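Local structure of translation initiation factor 6 (Methanocaldococcus jannaschii, 1G61) at residues Thr26-Phe31 against Asp35-Val40; Tyr68-Pro73 against Asp82-Phe87; Gly187-Gly192 against Ala198-Asn203; Leu62-Lys67 against Asp133-Glu138; Ala207-Asp212 against Pro216-Ile221. The protein binds the 50S ribosomal subunit and keeps it from joining the 30S subunit into the 70S initiation complex. One frame throughout, in Å; residues are numbered along the deposited sequence.

How the interactions relate
Interactions 1, 2 and 5 each pack a strand against the helix that follows it: 25-28 with 34-44, 69-73 with 78-90, and 207-210 with 215-225. Interactions 3 and 5 lie together, centres about 6 Å apart, on the sheet of strands 4-7, 207-210 and 200-202. Interactions 2 and 4, about 11 Å apart between centres, share the sheet holding strands 64-65 and 69-73 on the far side of the chain's centre; along the sequence, interaction 4 encloses interaction 2. Interaction 1 touches interactions 3 and 5. Because the first strand, 4-7, pairs with the last, 207-210, the two ends of the chain are brought together, consistent with velcro-like closure of the alpha-beta barrel.

Interaction 1: residues Thr26-Phe31 against Asp35-Val40; sequences TLLPIF and DDVNEV
Leu-28 on the strand reaches across to Val-37 and Val-40 on the helix, and its CD1 methyl does the touching. That methyl is set between both branches of Val-37: Leu-28 CD1 is 4.2 Å from Val-37 CG2 and the same distance from CG1, so the leucine tip meets the fork of the valine and not one arm of it. The two side chains cross obliquely. One helical turn on, Val-40 CG1 lies 4.2 Å from Leu-28 CD1 and 4.1 Å from Thr-26 CG2, bridging two residues on the same face of the strand. Val-40 presents this branch because CG1 is turned away from its own backbone N (chi1 171°). Thr-26 is rotated to match: its methyl faces the valine, while OG1 is turned aside to hydrogen-bond the hydroxyls of Thr-46 and Thr-21. The strand and helix segments run nearly antiparallel, at 158°, their axes 10.6 Å apart, as befits the first half of the beta-alpha-beta unit that continues into strand 47-50. Cys-48 of that strand touches Thr-26, Leu-28 and Val-37. No hydrogen bond links the two segments. The contact is therefore wholly apolar: methyls at ordinary van der Waals distances join strand to helix, and the one hydroxyl at the boundary is satisfied by other threonines, so its burial should cost little.

Interaction 2: residues Tyr68-Pro73 against Asp82-Phe87; sequences YGLLLP and DRIKNF
Ile-84, on the helix, gives up the most surface here, and its two branches are shared between Leu-70 and Leu-72 of the strand. The CG2 branch goes to Leu-70: Ile-84 CG2 and Leu-70 CD2 are 3.5 Å apart, tighter than a usual contact between methyl carbons, and the two side chains approach at a slant. The longer branch goes to Leu-72, with Ile-84 CD1 and Leu-72 CD2 meeting tip to tip at 4.1 Å. The leucines, two residues apart on one face of the strand, reach Ile-84 by different rotations. Leu-70 swings CG opposite its backbone N (chi1 171°), whereas Leu-72 keeps CG beside the backbone N (chi1 -67°), and the two CD2 methyls are thus delivered to separate ends of the isoleucine. Leu-71, between them, lies on the other face of the strand and packs against Ile-131, Ser-134 and Leu-135 of helix 128-135. Ile-84 also touches Leu-49 of strand 47-50, where its neighbour Arg-83 hydrogen-bonds the Gln-50 carbonyl through NE. The segments belong to the beta-alpha-beta unit 69-73, 78-90, 96-100, and Leu-72 additionally meets Val-97 of its last strand. With no polar bond crossing and all three touching residues buried, the helix is held to the strand here by hydrophobic packing alone, with one isoleucine fitted closely at its CG2 methyl and more easily at its CD1.

Interaction 3: residues Gly187-Gly192 against Ala198-Asn203; sequences GTANKG and ACIIAN
The amide of Asn-190 turns its nitrogen end toward Cys-199, whose side chain lies off one face of the amide. Cys-199 CB stands over that face, offset outward past the nitrogen, with Asn-190 ND2 to Cys-199 CB at 3.6 Å, while SG, 3.4 Å from ND2, stands lower, only some 43° out of the amide plane. The sulfur approach is a packing contact; no hydrogen bond is formed across the segments. The amide has polar partners of its own: ND2 hydrogen-bonds the carbonyl of Pro-13, and OD1 receives a weak bond from Asp-212 N. Asn-190 sits at positive phi (53°), where the loop turns after the extended Ala-189. That preceding residue supplies the apolar part of the contact. Ala-189 CB presses on Cys-199 CB at 3.6 Å and meets Ile-200 CD1 at 4.0 Å. Cys-199 is thus covered on its CB by the alanine methyl and along CB and SG by the asparagine amide. Ile-200 starts out aside from the loop, yet its extended CG1-CD1 arm carries the terminal methyl back to Ala-189. The loop runs from strand 183-186 to strand 200-202 and folds back over the beginning of the latter. Strand 200-202 lies at the edge of its three-stranded sheet beside 207-210, where Ile-200 meets Val-209; the same isoleucine touches Val-155 of strand 154-156 and Ile-221 of helix 215-225, placing the contact between sheet, helix and loop.

Interaction 4: residues Leu62-Lys67 against Asp133-Glu138; sequences LSVANK and DSLNVE
Asn-66 donates from ND2 to the backbone carbonyl of Leu-135, the single hydrogen bond across this contact. It is 3.0 Å from Asn-66 ND2 to Leu-135 O and nearly straight (169° at the hydrogen). The donor approaches in the carbonyl plane, on a lone pair, at 127° to the C=O, and the oxygen in turn lies in the plane of the amide. Around this bond the same side chains pack: Leu-135 CD2 lies over one face of the amide, 3.8 Å from Asn-66 OD1, and also meets Val-64 CG1 at 4.3 Å. Past the end of the helix, Val-137 CG1 stands 3.8 Å from Asn-66 ND2. Asn-66 reaches the carbonyl with CG in the crowded position between its backbone N and carbonyl carbon (chi1 72°). Its amide is fixed from both ends: OD1 accepts hydrogen bonds from the backbone N of Tyr-68 and of Gly-69, so the side chain braces the turn into the next strand, while ND2 also bonds the carbonyl of Asn-114. With both atoms so occupied, a flipped amide would be disfavoured. Leu-135 O belongs to the last residue of helix 128-135, where Asn-136 leaves the helix at positive phi; a donor here is well placed to ease the partial negative charge expected at that end. Strand 64-65 pairs antiparallel with 69-73, strand 111-113 touches Val-64, Asn-66 and Leu-135, and the contact thus ties the hairpin turn to the end of helix 128-135.

Interaction 5: residues Ala207-Asp212 against Pro216-Ile221; sequences AVVGGD and PELLII
Val-209 is overlapped by Leu-218 and Ile-221, one branch for each. Val-209 CG1 lies 3.8 Å from Leu-218 CD1, and Val-209 CG2 is 3.9 Å from Ile-221 CD1, so the valine spreads across two residues one turn apart on the helix. It does so with CG1 lodged between its backbone N and carbonyl carbon (chi1 67°), leaving CG2 opposite the N. Leu-218 begins aside from the strand but bends CD1 back to the valine; Ile-221 sets out toward the strand and ends with CD1 against CG2. Both side chains meet the valine at a slant. At the turn end the helix carries Glu-217, whose carboxylate is buried yet amply bonded: OE2 to the Thr-188 hydroxyl and Gly-192 N, OE1 to Lys-191 N and Thr-214 N. Those four bonds fasten the 187-192 loop and the turn to the helix. Strand 207-210 is the middle strand of its sheet, parallel to 4-7 and antiparallel to 200-202, and helix 215-225 packs on one face: Leu-218 touches Ile-4 and Arg-6 on the first neighbour, Ile-221 touches Ile-200 on the second.

Interaction 1: residues Thr26-Phe31 against Asp35-Val40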
# COMPACT_ATOMS: atom_id res chain seq x y z
N THR A 26 4.04 -7.10 -6.45
CA THR A 26 3.64 -7.24 -5.09
C THR A 26 4.82 -7.71 -4.25
O THR A 26 5.49 -8.64 -4.68
CB THR A 26 2.50 -8.28 -4.96
OG1 THR A 26 1.43 -7.89 -5.86
CG2 THR A 26 2.01 -8.31 -3.52
N LEU A 27 5.07 -7.03 -3.14
CA LEU A 27 6.14 -7.42 -2.22
C LEU A 27 5.51 -8.13 -1.04
O LEU A 27 4.53 -7.61 -0.48
CB LEU A 27 6.97 -6.22 -1.75
CG LEU A 27 7.55 -5.30 -2.83
CD1 LEU A 27 8.59 -4.38 -2.20
CD2 LEU A 27 8.22 -6.01 -3.97
N LEU A 28 6.06 -9.30 -0.69
CA LEU A 28 5.46 -10.19 0.28
C LEU A 28 6.47 -10.67 1.30
O LEU A 28 7.69 -10.67 1.02
CB LEU A 28 4.86 -11.44 -0.41
CG LEU A 28 3.68 -11.18 -1.37
CD1 LEU A 28 3.37 -12.39 -2.21
CD2 LEU A 28 2.46 -10.71 -0.56
N PRO A 29 6.05 -11.10 2.47
CA PRO A 29 7.02 -11.62 3.46
C PRO A 29 7.64 -12.94 3.04
O PRO A 29 6.98 -13.73 2.38
CB PRO A 29 6.18 -11.81 4.72
CG PRO A 29 4.78 -11.61 4.34
CD PRO A 29 4.67 -11.13 2.95
N ILE A 30 8.91 -13.15 3.47
CA ILE A 30 9.57 -14.40 3.08
C ILE A 30 8.94 -15.63 3.71
O ILE A 30 9.18 -16.73 3.19
CB ILE A 30 11.09 -14.38 3.45
CG1 ILE A 30 11.37 -14.22 4.97
CG2 ILE A 30 11.79 -13.30 2.64
CD1 ILE A 30 12.87 -14.38 5.25
N PHE A 31 8.15 -15.47 4.77
CA PHE A 31 7.63 -16.68 5.43
C PHE A 31 6.45 -17.26 4.68
O PHE A 31 6.01 -18.37 5.01
CB PHE A 31 7.27 -16.38 6.90
CG PHE A 31 6.26 -15.29 7.18
CD1 PHE A 31 4.92 -15.44 6.91
CD2 PHE A 31 6.69 -14.09 7.75
CE1 PHE A 31 3.99 -14.41 7.19
CE2 PHE A 31 5.82 -13.08 8.06
CZ PHE A 31 4.47 -13.26 7.79
N ASP A 35 1.93 -21.70 -2.10
CA ASP A 35 0.50 -21.56 -2.45
C ASP A 35 -0.02 -20.18 -2.15
O ASP A 35 -0.81 -19.65 -2.94
CB ASP A 35 -0.33 -22.57 -1.68
CG ASP A 35 -0.27 -23.99 -2.21
OD1 ASP A 35 0.24 -24.24 -3.33
OD2 ASP A 35 -0.76 -24.83 -1.44
N ASP A 36 0.37 -19.58 -1.03
CA ASP A 36 -0.15 -18.27 -0.70
C ASP A 36 0.35 -17.25 -1.73
O ASP A 36 -0.37 -16.38 -2.23
CB ASP A 36 0.31 -17.90 0.69
CG ASP A 36 -0.35 -18.61 1.85
OD1 ASP A 36 -1.41 -19.24 1.68
OD2 ASP A 36 0.22 -18.52 2.96
N VAL A 37 1.64 -17.38 -2.09
CA VAL A 37 2.18 -16.44 -3.08
C VAL A 37 1.41 -16.55 -4.38
O VAL A 37 1.05 -15.54 -4.99
CB VAL A 37 3.68 -16.68 -3.27
CG1 VAL A 37 4.19 -15.83 -4.41
CG2 VAL A 37 4.44 -16.40 -1.95
N ASN A 38 1.15 -17.80 -4.84
CA ASN A 38 0.43 -17.94 -6.10
C ASN A 38 -0.98 -17.37 -6.03
O ASN A 38 -1.42 -16.77 -7.03
CB ASN A 38 0.39 -19.40 -6.54
CG ASN A 38 1.76 -19.98 -6.91
OD1 ASN A 38 2.72 -19.28 -7.29
ND2 ASN A 38 1.83 -21.31 -6.75
N GLU A 39 -1.67 -17.53 -4.90
CA GLU A 39 -3.03 -17.02 -4.76
C GLU A 39 -3.01 -15.50 -4.85
O GLU A 39 -3.85 -14.87 -5.52
CB GLU A 39 -3.73 -17.41 -3.46
CG GLU A 39 -4.18 -18.86 -3.36
CD GLU A 39 -4.30 -19.39 -1.94
OE1 GLU A 39 -4.68 -18.60 -1.03
OE2 GLU A 39 -4.05 -20.60 -1.71
N VAL A 40 -2.04 -14.84 -4.20
CA VAL A 40 -1.93 -13.39 -4.29
C VAL A 40 -1.60 -12.92 -5.70
O VAL A 40 -2.22 -12.02 -6.28
CB VAL A 40 -0.87 -12.94 -3.24
CG1 VAL A 40 -0.57 -11.46 -3.46
CG2 VAL A 40 -1.39 -13.23 -1.83

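Interaction 2: residues Tyr68-Pro73 against Asp82-Phe87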
# COMPACT_ATOMS: atom_id res chain seq x y z
N TYR A 68 5.91 4.10 -10.98
CA TYR A 68 7.10 4.89 -11.28
C TYR A 68 8.23 4.72 -10.27
O TYR A 68 9.40 4.88 -10.68
CB TYR A 68 6.72 6.38 -11.31
CG TYR A 68 5.76 6.71 -12.45
CD1 TYR A 68 4.41 7.03 -12.20
CD2 TYR A 68 6.18 6.71 -13.77
CE1 TYR A 68 3.52 7.34 -13.21
CE2 TYR A 68 5.30 7.01 -14.79
CZ TYR A 68 3.97 7.32 -14.52
OH TYR A 68 3.15 7.62 -15.58
N GLY A 69 7.91 4.44 -9.01
CA GLY A 69 8.95 4.50 -8.01
C GLY A 69 8.74 3.50 -6.90
O GLY A 69 7.62 2.96 -6.70
N LEU A 70 9.80 3.23 -6.17
CA LEU A 70 9.78 2.37 -4.98
C LEU A 70 10.55 3.09 -3.90
O LEU A 70 11.74 3.40 -4.12
CB LEU A 70 10.44 1.01 -5.30
CG LEU A 70 10.69 0.08 -4.06
CD1 LEU A 70 9.40 -0.33 -3.41
CD2 LEU A 70 11.54 -1.09 -4.49
N LEU A 71 9.90 3.32 -2.77
CA LEU A 71 10.55 4.04 -1.66
C LEU A 71 10.95 3.04 -0.57
O LEU A 71 10.13 2.22 -0.14
CB LEU A 71 9.62 5.07 -1.04
CG LEU A 71 8.93 6.03 -2.00
CD1 LEU A 71 8.06 7.02 -1.21
CD2 LEU A 71 9.96 6.79 -2.82
N LEU A 72 12.19 3.15 -0.11
CA LEU A 72 12.71 2.24 0.92
C LEU A 72 13.23 3.08 2.07
O LEU A 72 13.75 4.18 1.85
CB LEU A 72 13.81 1.40 0.30
CG LEU A 72 13.33 0.42 -0.77
CD1 LEU A 72 14.53 -0.13 -1.55
CD2 LEU A 72 12.53 -0.72 -0.15
N PRO A 73 13.17 2.57 3.30
CA PRO A 73 13.68 3.28 4.46
C PRO A 73 15.19 3.13 4.57
O PRO A 73 15.84 2.27 3.93
CB PRO A 73 12.95 2.56 5.61
CG PRO A 73 12.92 1.12 5.16
CD PRO A 73 12.58 1.26 3.68
N ASP A 82 19.92 -5.25 -3.24
CA ASP A 82 20.36 -6.05 -4.35
C ASP A 82 19.26 -7.01 -4.84
O ASP A 82 19.03 -7.13 -6.08
CB ASP A 82 21.61 -6.86 -4.03
CG ASP A 82 22.86 -6.03 -3.88
OD1 ASP A 82 23.90 -6.61 -3.48
OD2 ASP A 82 22.86 -4.82 -4.17
N ARG A 83 18.60 -7.70 -3.95
CA ARG A 83 17.54 -8.65 -4.23
C ARG A 83 16.40 -7.93 -4.95
O ARG A 83 15.85 -8.43 -5.95
CB ARG A 83 17.00 -9.30 -2.95
CG ARG A 83 15.82 -10.25 -3.20
CD ARG A 83 15.52 -11.09 -1.97
NE ARG A 83 14.39 -11.97 -2.22
CZ ARG A 83 14.39 -13.07 -3.02
NH1 ARG A 83 15.48 -13.47 -3.65
NH2 ARG A 83 13.25 -13.75 -3.16
N ILE A 84 16.01 -6.78 -4.42
CA ILE A 84 14.91 -6.03 -5.05
C ILE A 84 15.29 -5.53 -6.43
O ILE A 84 14.51 -5.70 -7.38
CB ILE A 84 14.51 -4.86 -4.13
CG1 ILE A 84 13.88 -5.36 -2.83
CG2 ILE A 84 13.57 -3.88 -4.85
CD1 ILE A 84 13.76 -4.32 -1.73
N LYS A 85 16.45 -4.93 -6.60
CA LYS A 85 16.84 -4.43 -7.92
C LYS A 85 16.99 -5.60 -8.89
O LYS A 85 16.65 -5.43 -10.08
CB LYS A 85 18.14 -3.61 -7.80
CG LYS A 85 17.90 -2.29 -7.03
CD LYS A 85 19.13 -1.40 -7.06
CE LYS A 85 18.67 -0.04 -6.51
NZ LYS A 85 19.76 0.94 -6.61
N ASN A 86 17.48 -6.75 -8.45
CA ASN A 86 17.61 -7.89 -9.36
C ASN A 86 16.22 -8.34 -9.83
O ASN A 86 16.04 -8.63 -11.03
CB ASN A 86 18.38 -9.03 -8.66
CG ASN A 86 18.40 -10.26 -9.56
OD1 ASN A 86 17.64 -11.21 -9.33
ND2 ASN A 86 19.26 -10.20 -10.54
N PHE A 87 15.25 -8.41 -8.94
CA PHE A 87 13.88 -8.77 -9.30
C PHE A 87 13.32 -7.79 -10.31
O PHE A 87 12.69 -8.17 -11.32
CB PHE A 87 13.05 -8.76 -8.01
CG PHE A 87 11.54 -8.71 -8.23
CD1 PHE A 87 10.84 -9.85 -8.59
CD2 PHE A 87 10.81 -7.55 -8.10
CE1 PHE A 87 9.46 -9.81 -8.79
CE2 PHE A 87 9.44 -7.46 -8.29
CZ PHE A 87 8.75 -8.61 -8.65

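Interaction 3: residues Gly187-Gly192 against Ala198-Asn203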
# COMPACT_ATOMS: atom_id res chain seq x y z
N GLY A 187 -14.97 2.81 5.54
CA GLY A 187 -15.46 1.60 6.23
C GLY A 187 -14.32 0.98 7.05
O GLY A 187 -13.24 1.54 7.23
N THR A 188 -14.62 -0.20 7.58
CA THR A 188 -13.63 -0.96 8.36
C THR A 188 -13.24 -2.25 7.65
O THR A 188 -13.83 -2.64 6.64
CB THR A 188 -14.14 -1.26 9.78
OG1 THR A 188 -15.40 -1.96 9.68
CG2 THR A 188 -14.37 0.01 10.58
N ALA A 189 -12.22 -2.92 8.19
CA ALA A 189 -11.87 -4.25 7.71
C ALA A 189 -11.52 -5.11 8.93
O ALA A 189 -11.38 -4.58 10.03
CB ALA A 189 -10.72 -4.17 6.72
N ASN A 190 -11.40 -6.41 8.71
CA ASN A 190 -11.02 -7.30 9.79
C ASN A 190 -11.95 -7.12 11.02
O ASN A 190 -11.48 -7.12 12.14
CB ASN A 190 -9.56 -7.15 10.17
CG ASN A 190 -8.61 -7.91 9.24
OD1 ASN A 190 -9.03 -8.87 8.59
ND2 ASN A 190 -7.37 -7.46 9.17
N LYS A 191 -13.23 -7.02 10.80
CA LYS A 191 -14.22 -6.97 11.88
C LYS A 191 -13.99 -5.76 12.78
O LYS A 191 -13.92 -5.85 14.00
CB LYS A 191 -14.23 -8.26 12.69
CG LYS A 191 -15.54 -8.49 13.46
CD LYS A 191 -15.33 -9.66 14.43
CE LYS A 191 -16.63 -9.94 15.18
NZ LYS A 191 -16.55 -11.15 16.00
N GLY A 192 -13.97 -4.58 12.10
CA GLY A 192 -14.02 -3.37 12.88
C GLY A 192 -12.73 -2.61 12.97
O GLY A 192 -12.66 -1.53 13.57
N ALA A 198 -3.83 -1.17 6.97
CA ALA A 198 -3.12 -2.28 7.62
C ALA A 198 -3.76 -3.60 7.25
O ALA A 198 -3.13 -4.64 7.51
CB ALA A 198 -3.14 -2.10 9.14
N CYS A 199 -4.94 -3.63 6.64
CA CYS A 199 -5.74 -4.85 6.50
C CYS A 199 -5.91 -5.33 5.07
O CYS A 199 -6.44 -6.44 4.87
CB CYS A 199 -7.17 -4.60 7.05
SG CYS A 199 -7.19 -4.13 8.80
N ILE A 200 -5.53 -4.55 4.09
CA ILE A 200 -5.90 -4.79 2.69
C ILE A 200 -4.76 -4.35 1.77
O ILE A 200 -4.16 -3.31 2.00
CB ILE A 200 -7.11 -3.94 2.30
CG1 ILE A 200 -8.37 -4.27 3.14
CG2 ILE A 200 -7.41 -4.06 0.81
CD1 ILE A 200 -9.47 -3.26 3.01
N ILE A 201 -4.48 -5.14 0.75
CA ILE A 201 -3.70 -4.63 -0.38
C ILE A 201 -4.58 -4.77 -1.63
O ILE A 201 -5.36 -5.72 -1.78
CB ILE A 201 -2.35 -5.34 -0.54
CG1 ILE A 201 -2.52 -6.84 -0.82
CG2 ILE A 201 -1.45 -5.11 0.67
CD1 ILE A 201 -1.23 -7.58 -1.13
N ALA A 202 -4.50 -3.82 -2.52
CA ALA A 202 -5.35 -3.81 -3.69
C ALA A 202 -4.71 -3.04 -4.86
O ALA A 202 -3.90 -2.13 -4.65
CB ALA A 202 -6.67 -3.12 -3.36
N ASN A 203 -5.14 -3.41 -6.04
CA ASN A 203 -4.86 -2.61 -7.23
C ASN A 203 -6.16 -2.55 -8.05
O ASN A 203 -7.23 -2.88 -7.54
CB ASN A 203 -3.63 -3.11 -8.00
CG ASN A 203 -3.80 -4.50 -8.53
OD1 ASN A 203 -4.94 -4.98 -8.70
ND2 ASN A 203 -2.70 -5.22 -8.83

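Interaction 4: residues Leu62-Lys67 against Asp133-Glu138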
# COMPACT_ATOMS: atom_id res chain seq x y z
N LEU A 62 6.93 -0.60 5.87
CA LEU A 62 8.24 0.04 5.69
C LEU A 62 8.47 0.62 4.31
O LEU A 62 9.40 1.40 4.13
CB LEU A 62 9.35 -1.00 5.95
CG LEU A 62 9.50 -1.46 7.41
CD1 LEU A 62 10.46 -2.65 7.43
CD2 LEU A 62 10.00 -0.26 8.20
N SER A 63 7.67 0.26 3.32
CA SER A 63 7.96 0.64 1.93
C SER A 63 6.68 1.05 1.23
O SER A 63 5.58 0.74 1.71
CB SER A 63 8.63 -0.57 1.26
OG SER A 63 8.84 -0.26 -0.10
N VAL A 64 6.85 1.73 0.09
CA VAL A 64 5.79 2.27 -0.77
C VAL A 64 6.18 2.09 -2.21
O VAL A 64 7.38 2.22 -2.52
CB VAL A 64 5.76 3.80 -0.49
CG1 VAL A 64 4.93 4.54 -1.46
CG2 VAL A 64 5.28 4.04 0.94
N ALA A 65 5.23 1.84 -3.10
CA ALA A 65 5.58 1.78 -4.50
C ALA A 65 4.39 2.16 -5.38
O ALA A 65 3.24 2.05 -4.95
CB ALA A 65 6.06 0.39 -4.93
N ASN A 66 4.73 2.60 -6.57
CA ASN A 66 3.67 2.80 -7.58
C ASN A 66 4.30 2.38 -8.92
O ASN A 66 5.33 1.67 -8.94
CB ASN A 66 3.07 4.19 -7.55
CG ASN A 66 3.97 5.29 -8.07
OD1 ASN A 66 5.15 5.03 -8.40
ND2 ASN A 66 3.41 6.52 -8.16
N LYS A 67 3.69 2.77 -10.04
CA LYS A 67 4.25 2.35 -11.35
C LYS A 67 5.63 2.95 -11.59
O LYS A 67 6.43 2.37 -12.35
CB LYS A 67 3.35 2.81 -12.48
CG LYS A 67 3.70 2.19 -13.84
CD LYS A 67 2.85 2.83 -15.00
CE LYS A 67 3.51 4.11 -15.47
NZ LYS A 67 2.69 4.84 -16.50
N ASP A 133 9.83 13.13 -6.77
CA ASP A 133 10.70 12.74 -7.89
C ASP A 133 10.67 11.24 -8.12
O ASP A 133 10.79 10.83 -9.30
CB ASP A 133 12.12 13.24 -7.63
CG ASP A 133 12.24 14.77 -7.79
OD1 ASP A 133 11.25 15.43 -8.22
OD2 ASP A 133 13.31 15.28 -7.46
N SER A 134 10.51 10.42 -7.08
CA SER A 134 10.51 8.99 -7.22
C SER A 134 9.14 8.49 -7.68
O SER A 134 9.04 7.74 -8.64
CB SER A 134 10.89 8.30 -5.90
OG SER A 134 10.61 6.90 -6.02
N LEU A 135 8.08 8.92 -6.97
CA LEU A 135 6.73 8.44 -7.32
C LEU A 135 6.21 9.11 -8.59
O LEU A 135 5.28 8.57 -9.21
CB LEU A 135 5.79 8.67 -6.16
CG LEU A 135 6.12 7.91 -4.87
CD1 LEU A 135 5.03 8.21 -3.84
CD2 LEU A 135 6.26 6.42 -5.09
N ASN A 136 6.75 10.29 -8.96
CA ASN A 136 6.40 10.95 -10.20
C ASN A 136 4.93 11.27 -10.26
O ASN A 136 4.30 11.15 -11.33
CB ASN A 136 6.83 10.12 -11.44
CG ASN A 136 6.74 10.89 -12.74
OD1 ASN A 136 6.38 10.32 -13.79
ND2 ASN A 136 7.11 12.13 -12.67
N VAL A 137 4.36 11.73 -9.15
CA VAL A 137 2.98 12.17 -9.07
C VAL A 137 2.90 13.43 -8.18
O VAL A 137 3.83 13.75 -7.46
CB VAL A 137 2.04 11.11 -8.49
CG1 VAL A 137 1.95 9.86 -9.37
CG2 VAL A 137 2.49 10.72 -7.08
N GLU A 138 1.75 14.08 -8.28
CA GLU A 138 1.47 15.17 -7.35
C GLU A 138 1.52 14.65 -5.93
O GLU A 138 0.85 13.61 -5.67
CB GLU A 138 0.06 15.70 -7.66
CG GLU A 138 -0.36 16.75 -6.59
CD GLU A 138 -1.81 17.11 -6.62
OE1 GLU A 138 -2.61 16.60 -7.45
OE2 GLU A 138 -2.25 17.98 -5.83

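Interaction 5: residues Ala207-Asp212 against Pro216-Ile221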
# COMPACT_ATOMS: atom_id res chain seq x y z
N ALA A 207 -8.10 -7.46 -5.01
CA ALA A 207 -7.67 -7.11 -3.64
C ALA A 207 -7.48 -8.39 -2.82
O ALA A 207 -8.15 -9.42 -3.03
CB ALA A 207 -8.69 -6.22 -2.97
N VAL A 208 -6.57 -8.29 -1.85
CA VAL A 208 -6.41 -9.30 -0.79
C VAL A 208 -6.84 -8.61 0.49
O VAL A 208 -6.23 -7.59 0.87
CB VAL A 208 -4.98 -9.85 -0.72
CG1 VAL A 208 -4.88 -10.95 0.33
CG2 VAL A 208 -4.54 -10.37 -2.08
N VAL A 209 -7.85 -9.14 1.16
CA VAL A 209 -8.33 -8.50 2.36
C VAL A 209 -8.08 -9.42 3.56
O VAL A 209 -8.16 -10.66 3.39
CB VAL A 209 -9.84 -8.16 2.31
CG1 VAL A 209 -10.71 -9.38 2.29
CG2 VAL A 209 -10.29 -7.29 3.47
N GLY A 210 -7.83 -8.83 4.73
CA GLY A 210 -7.57 -9.68 5.88
C GLY A 210 -8.73 -10.64 6.13
O GLY A 210 -9.92 -10.31 5.95
N GLY A 211 -8.39 -11.85 6.58
CA GLY A 211 -9.31 -12.97 6.76
C GLY A 211 -10.47 -12.69 7.69
O GLY A 211 -11.54 -13.35 7.60
N ASP A 212 -10.38 -11.77 8.65
CA ASP A 212 -11.48 -11.51 9.56
C ASP A 212 -12.52 -10.55 9.00
O ASP A 212 -13.53 -10.28 9.63
CB ASP A 212 -10.93 -10.92 10.87
CG ASP A 212 -10.06 -11.95 11.59
OD1 ASP A 212 -10.43 -13.15 11.63
OD2 ASP A 212 -9.03 -11.52 12.15
N PRO A 216 -20.55 -7.56 5.45
CA PRO A 216 -20.88 -6.15 5.24
C PRO A 216 -19.66 -5.32 4.92
O PRO A 216 -19.69 -4.40 4.10
CB PRO A 216 -21.51 -5.78 6.59
CG PRO A 216 -22.11 -7.09 7.05
CD PRO A 216 -21.06 -8.11 6.73
N GLU A 217 -18.52 -5.61 5.55
CA GLU A 217 -17.31 -4.85 5.26
C GLU A 217 -16.88 -5.08 3.82
O GLU A 217 -16.46 -4.13 3.13
CB GLU A 217 -16.15 -5.26 6.19
CG GLU A 217 -16.34 -4.76 7.62
CD GLU A 217 -15.26 -5.26 8.58
OE1 GLU A 217 -14.75 -6.41 8.42
OE2 GLU A 217 -14.93 -4.49 9.51
N LEU A 218 -16.94 -6.33 3.40
CA LEU A 218 -16.51 -6.68 2.03
C LEU A 218 -17.33 -5.91 1.01
O LEU A 218 -16.82 -5.42 -0.01
CB LEU A 218 -16.60 -8.19 1.88
CG LEU A 218 -15.72 -8.81 0.79
CD1 LEU A 218 -14.25 -8.52 1.07
CD2 LEU A 218 -15.98 -10.30 0.69
N LEU A 219 -18.65 -5.81 1.24
CA LEU A 219 -19.46 -5.04 0.31
C LEU A 219 -18.98 -3.61 0.15
O LEU A 219 -18.89 -3.02 -0.93
CB LEU A 219 -20.90 -5.11 0.84
CG LEU A 219 -21.97 -4.58 -0.08
CD1 LEU A 219 -21.90 -5.27 -1.44
CD2 LEU A 219 -23.34 -4.81 0.56
N ILE A 220 -18.70 -2.95 1.27
CA ILE A 220 -18.22 -1.57 1.27
C ILE A 220 -16.86 -1.47 0.62
O ILE A 220 -16.58 -0.50 -0.13
CB ILE A 220 -18.30 -1.00 2.69
CG1 ILE A 220 -19.79 -0.76 3.08
CG2 ILE A 220 -17.50 0.28 2.84
CD1 ILE A 220 -20.05 -0.67 4.56
N ILE A 221 -15.96 -2.42 0.87
CA ILE A 221 -14.64 -2.43 0.22
C ILE A 221 -14.78 -2.55 -1.28
O ILE A 221 -14.13 -1.82 -2.05
CB ILE A 221 -13.83 -3.60 0.78
CG1 ILE A 221 -13.50 -3.35 2.26
CG2 ILE A 221 -12.58 -3.86 -0.06
CD1 ILE A 221 -13.09 -4.61 3.02